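Local structure of citryl-spermidine/3,4-dihydroxybenzoyl-citryl-spermidine:spermidine ligase (Bacillus anthracis, 3TO3) at residues Asn155-Gly160 with Ala280-Arg285; Asp132-Tyr137 with Asp177-Gly182; Tyr278-Gln281 with Thr286-Asn289; Lys148-Leu153 with Glu372-Tyr377. The protein catalyses the ATP-dependent condensation of spermidine with citryl-spermidine intermediates, a step in making the siderophore petrobactin, and acts as a homodimer. One frame throughout, in Å; residues are numbered along the deposited sequence.

Interaction 1: Asn155-Gly160 with Ala280-Arg285; sequences NHLIDG and AQQSMR. With ATP (adenosine-5'-triphosphate), chain E.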
loop_
_atom_site.group_PDB
_atom_site.type_symbol
_atom_site.label_atom_id
_atom_site.label_comp_id
_atom_site.label_asym_id
_atom_site.label_seq_id
_atom_site.Cartn_x
_atom_site.Cartn_y
_atom_site.Cartn_z
ATOM N N ASN B 155 -3.515 17.573 21.315
ATOM C CA ASN B 155 -4.443 16.517 20.887
ATOM C C ASN B 155 -5.897 16.956 20.707
ATOM O O ASN B 155 -6.681 16.268 20.051
ATOM C CB ASN B 155 -4.376 15.307 21.821
ATOM C CG ASN B 155 -2.969 14.737 21.925
ATOM O OD1 ASN B 155 -2.221 15.029 22.870
ATOM N ND2 ASN B 155 -2.590 13.939 20.935
ATOM N N HIS B 156 -6.259 18.109 21.253
ATOM C CA HIS B 156 -7.615 18.603 21.028
ATOM C C HIS B 156 -7.804 19.501 19.791
ATOM O O HIS B 156 -8.942 19.715 19.349
ATOM C CB HIS B 156 -8.249 19.162 22.313
ATOM C CG HIS B 156 -8.625 18.090 23.294
ATOM N ND1 HIS B 156 -9.696 17.241 23.095
ATOM C CD2 HIS B 156 -8.050 17.700 24.461
ATOM C CE1 HIS B 156 -9.774 16.388 24.104
ATOM N NE2 HIS B 156 -8.788 16.645 24.946
ATOM N N LEU B 157 -6.713 19.951 19.165
ATOM C CA LEU B 157 -6.930 20.610 17.888
ATOM C C LEU B 157 -6.807 19.502 16.878
ATOM O O LEU B 157 -5.713 19.090 16.482
ATOM C CB LEU B 157 -5.822 21.616 17.584
ATOM C CG LEU B 157 -5.355 22.628 18.610
ATOM C CD1 LEU B 157 -4.048 23.219 18.083
ATOM C CD2 LEU B 157 -6.421 23.685 18.832
ATOM N N ILE B 158 -7.956 19.087 16.397
ATOM C CA ILE B 158 -8.026 17.964 15.493
ATOM C C ILE B 158 -8.185 18.392 14.037
ATOM O O ILE B 158 -8.356 17.553 13.170
ATOM C CB ILE B 158 -9.110 16.968 15.944
ATOM C CG1 ILE B 158 -10.507 17.564 15.701
ATOM C CG2 ILE B 158 -8.861 16.553 17.454
ATOM C CD1 ILE B 158 -11.601 16.589 15.979
ATOM N N ASP B 159 -8.179 19.692 13.765
ATOM C CA ASP B 159 -8.577 20.136 12.423
ATOM C C ASP B 159 -7.524 19.915 11.336
ATOM O O ASP B 159 -7.860 19.686 10.167
ATOM C CB ASP B 159 -9.115 21.579 12.432
ATOM C CG ASP B 159 -10.542 21.674 13.025
ATOM O OD1 ASP B 159 -11.332 20.720 12.822
ATOM O OD2 ASP B 159 -10.860 22.686 13.705
ATOM N N GLY B 160 -6.249 19.943 11.715
ATOM C CA GLY B 160 -5.209 19.764 10.723
ATOM C C GLY B 160 -5.135 20.981 9.820
ATOM O O GLY B 160 -5.629 22.068 10.136
ATOM N N ALA B 280 0.973 10.440 21.089
ATOM C CA ALA B 280 1.330 11.203 19.886
ATOM C C ALA B 280 0.924 12.650 19.990
ATOM O O ALA B 280 -0.078 12.948 20.616
ATOM C CB ALA B 280 0.685 10.597 18.617
ATOM N N GLN B 281 1.704 13.527 19.354
ATOM C CA GLN B 281 1.319 14.921 19.082
ATOM C C GLN B 281 0.650 15.069 17.698
ATOM O O GLN B 281 0.358 14.076 17.041
ATOM C CB GLN B 281 2.547 15.813 19.150
ATOM C CG GLN B 281 3.292 15.674 20.459
ATOM C CD GLN B 281 4.404 16.708 20.624
ATOM O OE1 GLN B 281 5.364 16.731 19.847
ATOM N NE2 GLN B 281 4.279 17.567 21.645
ATOM N N GLN B 282 0.421 16.301 17.255
ATOM C CA GLN B 282 -0.182 16.549 15.947
ATOM C C GLN B 282 0.568 15.867 14.828
ATOM O O GLN B 282 -0.018 15.554 13.801
ATOM C CB GLN B 282 -0.203 18.042 15.638
ATOM C CG GLN B 282 -1.336 18.820 16.297
ATOM C CD GLN B 282 -1.282 20.305 15.961
ATOM O OE1 GLN B 282 -2.118 20.799 15.208
ATOM N NE2 GLN B 282 -0.280 21.020 16.509
ATOM N N SER B 283 1.867 15.655 15.020
ATOM C CA SER B 283 2.742 15.085 13.991
ATOM C C SER B 283 2.595 13.573 13.886
ATOM O O SER B 283 2.844 12.976 12.832
ATOM C CB SER B 283 4.209 15.522 14.222
ATOM O OG SER B 283 5.111 14.453 14.497
HETATM N N MSE B 284 2.232 12.964 15.005
HETATM C CA MSE B 284 2.003 11.519 15.139
HETATM C C MSE B 284 3.232 10.602 15.139
HETATM O O MSE B 284 3.178 9.536 15.738
HETATM C CB MSE B 284 1.074 11.031 14.063
HETATM C CG MSE B 284 -0.356 11.390 14.372
HETATM SE SE MSE B 284 -1.494 10.527 13.124
HETATM C CE MSE B 284 -0.975 8.685 13.514
ATOM N N ARG B 285 4.360 11.045 14.599
ATOM C CA ARG B 285 5.597 10.283 14.750
ATOM C C ARG B 285 6.416 10.913 15.874
ATOM O O ARG B 285 7.482 10.442 16.228
ATOM C CB ARG B 285 6.373 10.183 13.432
ATOM C CG ARG B 285 6.613 11.515 12.803
ATOM C CD ARG B 285 7.636 11.440 11.704
ATOM N NE ARG B 285 7.816 12.746 11.087
ATOM C CZ ARG B 285 8.727 13.023 10.164
ATOM N NH1 ARG B 285 9.554 12.074 9.755
ATOM N NH2 ARG B 285 8.809 14.248 9.650
HETATM P PB ATP E . 6.948 16.654 12.029
HETATM O O1B ATP E . 6.843 15.192 12.386
HETATM O O2B ATP E . 8.089 16.858 11.068
HETATM O O3B ATP E . 7.149 17.501 13.339
HETATM P PA ATP E . 5.087 16.580 10.048
HETATM O O1A ATP E . 5.606 15.165 9.885
HETATM O O2A ATP E . 5.494 17.491 8.896
HETATM O O3A ATP E . 5.626 17.178 11.378
HETATM O "O5'" ATP E . 3.521 16.490 10.124
HETATM C "C5'" ATP E . 2.792 17.409 10.849
HETATM C "C4'" ATP E . 1.402 17.497 10.558
HETATM O "O4'" ATP E . 0.879 18.785 11.031
HETATM C "C3'" ATP E . 1.171 17.473 9.096
HETATM O "O3'" ATP E . 0.366 16.409 8.763
HETATM C "C2'" ATP E . 0.510 18.755 8.794
HETATM O "O2'" ATP E . -0.427 18.603 7.814
HETATM C "C1'" ATP E . -0.112 19.105 10.102
HETATM N N9 ATP E . -0.567 20.463 10.234
HETATM C C8 ATP E . -1.798 20.807 10.649
HETATM N N7 ATP E . -1.872 22.145 10.654
HETATM C C5 ATP E . -0.688 22.661 10.252
HETATM C C6 ATP E . -0.219 23.971 10.081
HETATM N N6 ATP E . -1.092 25.078 10.358
HETATM N N1 ATP E . 1.051 24.165 9.655
HETATM C C2 ATP E . 1.855 23.113 9.397
HETATM N N3 ATP E . 1.431 21.838 9.550
HETATM C C4 ATP E . 0.166 21.580 9.976
HETATM O O HOH W 1 -4.648 20.631 13.721
#
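The amide of N155 donates from ND2 to the backbone O of A280 at 2.7 Å, the one direct hydrogen bond between 155-160 and 280-285. The bond is nearly straight (169° at the hydrogen), with the acceptor in the plane of the amide and the donor tilted 22° from the carbonyl plane of A280. With CG anti to its carbonyl carbon (chi1 -57°), N155 lays its amide across to the other segment; the same ND2 also donates to the backbone O of Y183, so two carbonyls fix the rotation of the group. Further along, one water links the two segments: it accepts from G160 N at 2.7 Å and donates to Q282 OE1 at 2.9 Å, with a weak bond to L157 O. The extended side chain of Q282 is held at its amide by N388, which donates to OE1, and by E154, which pairs with NE2. Q281 to M284 form a type I beta turn at the end of the hairpin joining strands 278-280 and 286-289; S283 in this turn and R285 just after it grip the phosphates of ATP. S283 OG donates to ATP O1B at 2.8 Å, and R285 NE reaches the same oxygen at 2.9 Å from the edge of its guanidinium, near the plane; NH2 of R285 binds ATP O2B at 3.1 Å. At the other end of the nucleotide, G160 packs its backbone against the adenine, its C atom 3.4 Å from ATP C8. K299 and R311 also bind the ATP.

Interaction 2: Asp132-Tyr137 with Asp177-Gly182; sequences DTIAQY and DNFRYG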
loop_
_atom_site.group_PDB
_atom_site.type_symbol
_atom_site.label_atom_id
_atom_site.label_comp_id
_atom_site.label_asym_id
_atom_site.label_seq_id
_atom_site.Cartn_x
_atom_site.Cartn_y
_atom_site.Cartn_z
ATOM N N ASP B 132 -10.999 12.166 8.767
ATOM C CA ASP B 132 -11.396 13.323 9.526
ATOM C C ASP B 132 -12.846 13.218 10.009
ATOM O O ASP B 132 -13.177 13.706 11.095
ATOM C CB ASP B 132 -11.128 14.649 8.838
ATOM C CG ASP B 132 -11.300 15.838 9.807
ATOM O OD1 ASP B 132 -10.827 15.761 10.975
ATOM O OD2 ASP B 132 -11.917 16.846 9.417
ATOM N N THR B 133 -13.688 12.562 9.218
ATOM C CA THR B 133 -15.063 12.278 9.624
ATOM C C THR B 133 -15.116 11.561 10.975
ATOM O O THR B 133 -15.898 11.921 11.832
ATOM C CB THR B 133 -15.801 11.407 8.588
ATOM O OG1 THR B 133 -15.997 12.155 7.384
ATOM C CG2 THR B 133 -17.152 10.949 9.143
ATOM N N ILE B 134 -14.281 10.551 11.174
ATOM C CA ILE B 134 -14.264 9.840 12.457
ATOM C C ILE B 134 -13.806 10.780 13.586
ATOM O O ILE B 134 -14.374 10.796 14.697
ATOM C CB ILE B 134 -13.332 8.610 12.404
ATOM C CG1 ILE B 134 -13.782 7.686 11.281
ATOM C CG2 ILE B 134 -13.361 7.843 13.740
ATOM C CD1 ILE B 134 -12.679 6.857 10.690
ATOM N N ALA B 135 -12.784 11.579 13.311
ATOM C CA ALA B 135 -12.339 12.515 14.349
ATOM C C ALA B 135 -13.420 13.582 14.708
ATOM O O ALA B 135 -13.688 13.816 15.888
ATOM C CB ALA B 135 -11.019 13.157 13.986
ATOM N N GLN B 136 -14.008 14.232 13.704
ATOM C CA GLN B 136 -15.053 15.238 13.946
ATOM C C GLN B 136 -16.244 14.583 14.654
ATOM O O GLN B 136 -16.902 15.203 15.472
ATOM C CB GLN B 136 -15.526 15.890 12.650
ATOM C CG GLN B 136 -14.438 16.632 11.897
ATOM C CD GLN B 136 -13.795 17.700 12.742
ATOM O OE1 GLN B 136 -14.481 18.423 13.457
ATOM N NE2 GLN B 136 -12.470 17.779 12.704
ATOM N N TYR B 137 -16.507 13.318 14.350
ATOM C CA TYR B 137 -17.630 12.655 14.971
ATOM C C TYR B 137 -17.369 12.303 16.448
ATOM O O TYR B 137 -18.273 12.348 17.265
ATOM C CB TYR B 137 -18.004 11.417 14.177
ATOM C CG TYR B 137 -19.161 10.671 14.767
ATOM C CD1 TYR B 137 -20.452 11.105 14.541
ATOM C CD2 TYR B 137 -18.971 9.520 15.534
ATOM C CE1 TYR B 137 -21.547 10.434 15.073
ATOM C CE2 TYR B 137 -20.068 8.826 16.077
ATOM C CZ TYR B 137 -21.360 9.307 15.836
ATOM O OH TYR B 137 -22.481 8.688 16.335
ATOM N N ASP B 177 -6.139 0.802 13.151
ATOM C CA ASP B 177 -4.887 1.487 13.415
ATOM C C ASP B 177 -5.098 2.983 13.636
ATOM O O ASP B 177 -4.410 3.607 14.450
ATOM C CB ASP B 177 -3.895 1.263 12.272
ATOM C CG ASP B 177 -3.191 -0.097 12.360
ATOM O OD1 ASP B 177 -3.020 -0.640 13.483
ATOM O OD2 ASP B 177 -2.802 -0.611 11.291
ATOM N N ASN B 178 -6.044 3.562 12.910
ATOM C CA ASN B 178 -6.289 4.991 13.047
ATOM C C ASN B 178 -6.767 5.313 14.474
ATOM O O ASN B 178 -6.279 6.273 15.112
ATOM C CB ASN B 178 -7.310 5.500 12.007
ATOM C CG ASN B 178 -7.424 6.984 12.024
ATOM O OD1 ASN B 178 -6.403 7.687 11.820
ATOM N ND2 ASN B 178 -8.633 7.501 12.335
ATOM N N PHE B 179 -7.723 4.509 14.955
ATOM C CA PHE B 179 -8.174 4.562 16.340
ATOM C C PHE B 179 -7.015 4.399 17.335
ATOM O O PHE B 179 -6.994 5.054 18.374
ATOM C CB PHE B 179 -9.201 3.488 16.616
ATOM C CG PHE B 179 -10.609 3.908 16.335
ATOM C CD1 PHE B 179 -11.024 5.198 16.556
ATOM C CD2 PHE B 179 -11.517 3.007 15.849
ATOM C CE1 PHE B 179 -12.337 5.567 16.285
ATOM C CE2 PHE B 179 -12.818 3.378 15.583
ATOM C CZ PHE B 179 -13.225 4.657 15.802
ATOM N N ARG B 180 -6.068 3.523 17.024
ATOM C CA ARG B 180 -4.998 3.249 17.963
ATOM C C ARG B 180 -3.973 4.367 18.025
ATOM O O ARG B 180 -3.570 4.782 19.096
ATOM C CB ARG B 180 -4.304 1.915 17.633
ATOM C CG ARG B 180 -5.060 0.680 18.087
ATOM C CD ARG B 180 -4.190 -0.611 18.028
ATOM N NE ARG B 180 -4.174 -1.214 16.696
ATOM C CZ ARG B 180 -4.944 -2.229 16.302
ATOM N NH1 ARG B 180 -5.804 -2.790 17.152
ATOM N NH2 ARG B 180 -4.850 -2.686 15.049
ATOM N N TYR B 181 -3.462 4.753 16.863
ATOM C CA TYR B 181 -2.393 5.733 16.790
ATOM C C TYR B 181 -2.713 7.168 16.411
ATOM O O TYR B 181 -1.835 8.031 16.521
ATOM C CB TYR B 181 -1.299 5.181 15.883
ATOM C CG TYR B 181 -0.918 3.825 16.340
ATOM C CD1 TYR B 181 -0.311 3.642 17.590
ATOM C CD2 TYR B 181 -1.177 2.714 15.560
ATOM C CE1 TYR B 181 0.026 2.364 18.049
ATOM C CE2 TYR B 181 -0.832 1.431 15.998
ATOM C CZ TYR B 181 -0.232 1.261 17.237
ATOM O OH TYR B 181 0.086 -0.004 17.665
ATOM N N GLY B 182 -3.957 7.447 16.015
ATOM C CA GLY B 182 -4.298 8.789 15.574
ATOM C C GLY B 182 -4.235 9.698 16.791
ATOM O O GLY B 182 -4.701 9.342 17.886
#
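Helix 115-138 and the end of helix 175-181 pack here, beside the N-terminal helix 6-15, through a small, buried, apolar contact. I134 points its side chain at the second helix, and its CG2 methyl lies 3.6 Å from CE1 of F179, close to CZ of the same ring as well. The methyl comes to the ring obliquely, and the two side chains cross at about a right angle. CG2 stands opposite the backbone N of I134 about the CA-CB bond, whereas the other branch, CG1, lies beside that nitrogen and carries CD1 toward N178, 4.4 Å from its ND2. N178 makes its firm polar contact elsewhere: OD1 accepts from R170. Helix 6-15 completes the pocket, with I11 touching both I134 and F179 and the ring of Y7 meeting that of F179, while F185 packs edge-to-face with F179. Each helix also carries a side-chain bond of its own. Within 175-181, R180 NH2 forms a salt bridge with D177 OD1 at 3.2 Å, the oxygen lying in the guanidinium plane but being approached from above the carboxylate plane. On helix 115-138, D132 is paired with K168 through OD1 and with Y167 through OD2, and Q136 NE2 donates to the syn side of D132 OD1 at 3.1 Å, almost straight at 175°.

Interaction 3: Tyr278-Gln281 with Thr286-Asn289; sequences YCAQ and TLRN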
loop_
_atom_site.group_PDB
_atom_site.type_symbol
_atom_site.label_atom_id
_atom_site.label_comp_id
_atom_site.label_asym_id
_atom_site.label_seq_id
_atom_site.Cartn_x
_atom_site.Cartn_y
_atom_site.Cartn_z
ATOM N N TYR B 278 3.728 6.721 26.119
ATOM C CA TYR B 278 3.863 7.880 25.273
ATOM C C TYR B 278 2.541 8.160 24.602
ATOM O O TYR B 278 1.630 7.322 24.556
ATOM C CB TYR B 278 4.972 7.689 24.231
ATOM C CG TYR B 278 6.368 7.756 24.814
ATOM C CD1 TYR B 278 7.148 8.887 24.660
ATOM C CD2 TYR B 278 6.900 6.684 25.540
ATOM C CE1 TYR B 278 8.421 8.958 25.203
ATOM C CE2 TYR B 278 8.171 6.740 26.080
ATOM C CZ TYR B 278 8.922 7.886 25.912
ATOM O OH TYR B 278 10.185 7.961 26.445
ATOM N N CYS B 279 2.432 9.362 24.084
ATOM C CA CYS B 279 1.216 9.765 23.433
ATOM C C CYS B 279 1.596 10.649 22.242
ATOM O O CYS B 279 2.474 11.498 22.366
ATOM C CB CYS B 279 0.407 10.538 24.453
ATOM S SG CYS B 279 -1.136 11.067 23.855
ATOM N N ALA B 280 0.973 10.440 21.089
ATOM C CA ALA B 280 1.330 11.203 19.886
ATOM C C ALA B 280 0.924 12.650 19.990
ATOM O O ALA B 280 -0.078 12.948 20.616
ATOM C CB ALA B 280 0.685 10.597 18.617
ATOM N N GLN B 281 1.704 13.527 19.354
ATOM C CA GLN B 281 1.319 14.921 19.082
ATOM C C GLN B 281 0.650 15.069 17.698
ATOM O O GLN B 281 0.358 14.076 17.041
ATOM C CB GLN B 281 2.547 15.813 19.150
ATOM C CG GLN B 281 3.292 15.674 20.459
ATOM C CD GLN B 281 4.404 16.708 20.624
ATOM O OE1 GLN B 281 5.364 16.731 19.847
ATOM N NE2 GLN B 281 4.279 17.567 21.645
ATOM N N THR B 286 5.898 11.994 16.427
ATOM C CA THR B 286 6.535 12.647 17.559
ATOM C C THR B 286 5.743 12.363 18.810
ATOM O O THR B 286 4.595 12.704 18.892
ATOM C CB THR B 286 6.572 14.158 17.381
ATOM O OG1 THR B 286 7.240 14.469 16.148
ATOM C CG2 THR B 286 7.314 14.805 18.570
ATOM N N LEU B 287 6.379 11.749 19.793
ATOM C CA LEU B 287 5.675 11.248 20.947
ATOM C C LEU B 287 6.174 11.927 22.220
ATOM O O LEU B 287 7.398 12.077 22.428
ATOM C CB LEU B 287 5.865 9.733 21.043
ATOM C CG LEU B 287 5.607 8.967 19.735
ATOM C CD1 LEU B 287 6.171 7.554 19.809
ATOM C CD2 LEU B 287 4.139 8.912 19.445
ATOM N N ARG B 288 5.230 12.349 23.060
ATOM C CA ARG B 288 5.547 12.921 24.357
ATOM C C ARG B 288 5.487 11.824 25.411
ATOM O O ARG B 288 4.760 10.839 25.268
ATOM C CB ARG B 288 4.609 14.081 24.713
ATOM C CG ARG B 288 3.138 13.743 24.700
ATOM C CD ARG B 288 2.272 14.869 25.279
ATOM N NE ARG B 288 1.714 14.512 26.581
ATOM C CZ ARG B 288 0.449 14.182 26.789
ATOM N NH1 ARG B 288 -0.418 14.187 25.784
ATOM N NH2 ARG B 288 0.048 13.876 28.012
ATOM N N ASN B 289 6.304 11.959 26.443
ATOM C CA ASN B 289 6.300 10.989 27.500
ATOM C C ASN B 289 5.166 11.388 28.441
ATOM O O ASN B 289 5.169 12.481 29.001
ATOM C CB ASN B 289 7.669 11.049 28.174
ATOM C CG ASN B 289 7.844 10.005 29.231
ATOM O OD1 ASN B 289 6.953 9.783 30.035
ATOM N ND2 ASN B 289 9.006 9.359 29.245
HETATM O O HOH W 2 11.021 10.373 26.957
#
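The ring of Y278 lies against N289 so that the asparagine covers one of its faces: N289 CA is 4.0 Å from the ring centroid in an off-centre CH-pi contact, and the ring and amide planes are 50° apart. A water accepts from both Y278 OH, at 2.6 Å, and N289 ND2, bridging the ends of the two side chains. CG of N289 lies trans to the backbone nitrogen (chi1 -175°), which carries the amide obliquely across the ring toward the hydroxyl end; the amide is further held by N292, whose N donates to OD1, and by D276, which accepts from ND2. L287 is on the same face of the sheet as Y278 and A280, its CB beside that of Y278 and its CD2 3.9 Å from A280 CB. On the other face, in the conformer described, one of two for R288, the chain bends at chi3 and tentatively places its guanidinium over C279 CB, with NH1 3.7 Å from SG. Beyond the strand end, the extended chain of Q281 crosses T286 obliquely. The backbone underneath is an antiparallel beta hairpin: C279 N to R288 O and R288 N to C279 O are both 3.0 Å, and Q281 N donates to T286 O. T286 OG1 is hydrogen-bonded to S283 in the turn, and T286 also touches the ATP. Strand 297-306 pairs with 286-289 on its far edge, placing Y297 against Q281 and R288, while helix 150-156 packs against the same two side chains through Y150, E154 and N155.

Interaction 4: Lys148-Leu153 with Glu372-Tyr377; sequences KSYDEL and ESVHHY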
loop_
_atom_site.group_PDB
_atom_site.type_symbol
_atom_site.label_atom_id
_atom_site.label_comp_id
_atom_site.label_asym_id
_atom_site.label_seq_id
_atom_site.Cartn_x
_atom_site.Cartn_y
_atom_site.Cartn_z
ATOM N N LYS B 148 -7.484 24.483 29.033
ATOM C CA LYS B 148 -6.641 23.539 28.301
ATOM C C LYS B 148 -5.151 23.886 28.414
ATOM O O LYS B 148 -4.723 24.977 28.019
ATOM C CB LYS B 148 -7.037 23.500 26.829
ATOM C CG LYS B 148 -8.415 22.936 26.534
ATOM C CD LYS B 148 -8.424 21.415 26.471
ATOM C CE LYS B 148 -8.575 20.795 27.868
ATOM N NZ LYS B 148 -8.817 19.312 27.807
ATOM N N SER B 149 -4.366 22.951 28.954
ATOM C CA SER B 149 -2.908 23.077 29.001
ATOM C C SER B 149 -2.325 22.775 27.610
ATOM O O SER B 149 -3.075 22.429 26.677
ATOM C CB SER B 149 -2.331 22.090 30.009
ATOM O OG SER B 149 -2.467 20.761 29.522
ATOM N N TYR B 150 -0.998 22.891 27.480
ATOM C CA TYR B 150 -0.314 22.666 26.200
ATOM C C TYR B 150 -0.582 21.280 25.628
ATOM O O TYR B 150 -1.022 21.149 24.496
ATOM C CB TYR B 150 1.203 22.858 26.318
ATOM C CG TYR B 150 1.934 22.419 25.051
ATOM C CD1 TYR B 150 2.775 21.309 25.048
ATOM C CD2 TYR B 150 1.759 23.107 23.855
ATOM C CE1 TYR B 150 3.430 20.913 23.897
ATOM C CE2 TYR B 150 2.415 22.726 22.704
ATOM C CZ TYR B 150 3.242 21.625 22.724
ATOM O OH TYR B 150 3.872 21.237 21.565
ATOM N N ASP B 151 -0.309 20.257 26.429
ATOM C CA ASP B 151 -0.420 18.881 25.988
ATOM C C ASP B 151 -1.840 18.540 25.573
ATOM O O ASP B 151 -2.029 17.856 24.575
ATOM C CB ASP B 151 0.078 17.928 27.077
ATOM C CG ASP B 151 1.537 18.113 27.372
ATOM O OD1 ASP B 151 2.305 18.276 26.408
ATOM O OD2 ASP B 151 1.909 18.122 28.570
ATOM N N GLU B 152 -2.815 19.032 26.344
ATOM C CA GLU B 152 -4.238 18.846 26.063
ATOM C C GLU B 152 -4.635 19.494 24.744
ATOM O O GLU B 152 -5.422 18.925 23.980
ATOM C CB GLU B 152 -5.100 19.411 27.194
ATOM C CG GLU B 152 -5.506 18.417 28.277
ATOM C CD GLU B 152 -5.932 19.110 29.587
ATOM O OE1 GLU B 152 -5.909 20.366 29.655
ATOM O OE2 GLU B 152 -6.283 18.391 30.556
ATOM N N LEU B 153 -4.085 20.673 24.455
ATOM C CA LEU B 153 -4.381 21.326 23.177
ATOM C C LEU B 153 -3.779 20.628 21.955
ATOM O O LEU B 153 -4.417 20.583 20.900
ATOM C CB LEU B 153 -3.953 22.782 23.197
ATOM C CG LEU B 153 -4.925 23.724 23.893
ATOM C CD1 LEU B 153 -4.235 25.038 24.198
ATOM C CD2 LEU B 153 -6.143 23.922 22.992
ATOM N N GLU B 372 14.001 18.255 23.468
ATOM C CA GLU B 372 13.686 18.790 24.805
ATOM C C GLU B 372 12.187 18.992 24.973
ATOM O O GLU B 372 11.526 19.528 24.081
ATOM C CB GLU B 372 14.344 20.159 25.045
ATOM C CG GLU B 372 15.835 20.168 25.150
ATOM C CD GLU B 372 16.376 21.580 25.389
ATOM O OE1 GLU B 372 15.953 22.521 24.647
ATOM O OE2 GLU B 372 17.215 21.743 26.324
ATOM N N SER B 373 11.659 18.598 26.120
ATOM C CA SER B 373 10.259 18.878 26.468
ATOM C C SER B 373 10.068 20.361 26.667
ATOM O O SER B 373 10.875 20.989 27.340
ATOM C CB SER B 373 9.914 18.207 27.798
ATOM O OG SER B 373 8.553 18.431 28.114
ATOM N N VAL B 374 9.004 20.927 26.120
ATOM C CA VAL B 374 8.702 22.338 26.369
ATOM C C VAL B 374 8.497 22.631 27.873
ATOM O O VAL B 374 8.691 23.762 28.330
ATOM C CB VAL B 374 7.454 22.799 25.598
ATOM C CG1 VAL B 374 6.197 22.345 26.317
ATOM C CG2 VAL B 374 7.451 24.293 25.468
ATOM N N HIS B 375 8.131 21.617 28.647
ATOM C CA HIS B 375 7.975 21.799 30.102
ATOM C C HIS B 375 9.248 22.143 30.860
ATOM O O HIS B 375 9.183 22.698 31.947
ATOM C CB HIS B 375 7.281 20.597 30.736
ATOM C CG HIS B 375 5.908 20.377 30.201
ATOM N ND1 HIS B 375 4.847 21.186 30.538
ATOM C CD2 HIS B 375 5.434 19.482 29.305
ATOM C CE1 HIS B 375 3.769 20.781 29.895
ATOM N NE2 HIS B 375 4.099 19.750 29.137
ATOM N N HIS B 376 10.389 21.788 30.280
ATOM C CA HIS B 376 11.700 22.197 30.762
ATOM C C HIS B 376 11.728 23.723 30.877
ATOM O O HIS B 376 12.254 24.271 31.840
ATOM C CB HIS B 376 12.756 21.690 29.764
ATOM C CG HIS B 376 14.175 22.016 30.121
ATOM N ND1 HIS B 376 14.602 23.294 30.410
ATOM C CD2 HIS B 376 15.279 21.229 30.181
ATOM C CE1 HIS B 376 15.901 23.275 30.665
ATOM N NE2 HIS B 376 16.335 22.033 30.532
ATOM N N TYR B 377 11.151 24.403 29.891
ATOM C CA TYR B 377 11.179 25.871 29.810
ATOM C C TYR B 377 10.061 26.709 30.445
ATOM O O TYR B 377 10.235 27.911 30.641
ATOM C CB TYR B 377 11.262 26.290 28.344
ATOM C CG TYR B 377 12.551 25.918 27.666
ATOM C CD1 TYR B 377 13.701 26.680 27.851
ATOM C CD2 TYR B 377 12.619 24.809 26.819
ATOM C CE1 TYR B 377 14.889 26.346 27.217
ATOM C CE2 TYR B 377 13.801 24.465 26.171
ATOM C CZ TYR B 377 14.939 25.236 26.367
ATOM O OH TYR B 377 16.122 24.898 25.724
#
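The imidazole of H375 meets D151 at its edge and V374 over one face, where the CG1 methyl sits above the centre of the ring, 4.2 Å from its plane. At the edge, NE2 donates to D151 OD2 at 2.8 Å. This His-carboxylate bond is bent, 142° at the hydrogen: the oxygen is tilted from the imidazole plane, and the nitrogen comes to the syn side of OD2. Carboxylate and ring planes stand 57° apart. V374 CG1 is shared, since it also touches the ring of Y150, 3.8 Å from CD1, in an oblique approach. It occupies the position between the backbone N and the carbonyl carbon (chi1 79°), from which one methyl serves both rings. The contact ties the first turn of helix 150-156, with S149 at its N-cap, to the loop between strands 367-371 and 383-386. That loop opens with an ST turn, in which S373 OG accepts from H375 N at 3.3 Å; P293 takes a further hydrogen bond from the same hydroxyl. V374 N is bonded to the OH of Y297, and D151 OD1 has a long, weak ion pair with R288. The Y150 side chain also packs against A384 and P386 of strand 383-386.

How the interactions relate
Interactions 1, 2 and 3 are buried, whereas interaction 4 is only partly so and carries a side-chain-to-side-chain hydrogen bond, from histidine to carboxylate. Interactions 1 and 3 share A280 and Q281: the hairpin is held by backbone bonds in interaction 3, while in interaction 1 its strand end at A280 is bonded by N155 at the end of helix 150-156, and Q282 in the turn reaches the following loop through a water. The start of that helix is used in interaction 4, where Y150 OH comes within 3.7 Å of Q281 NE2. Interaction 2 is essentially apolar packing, yet meets interaction 1 through a probable hydrogen bond between Q136 and D159.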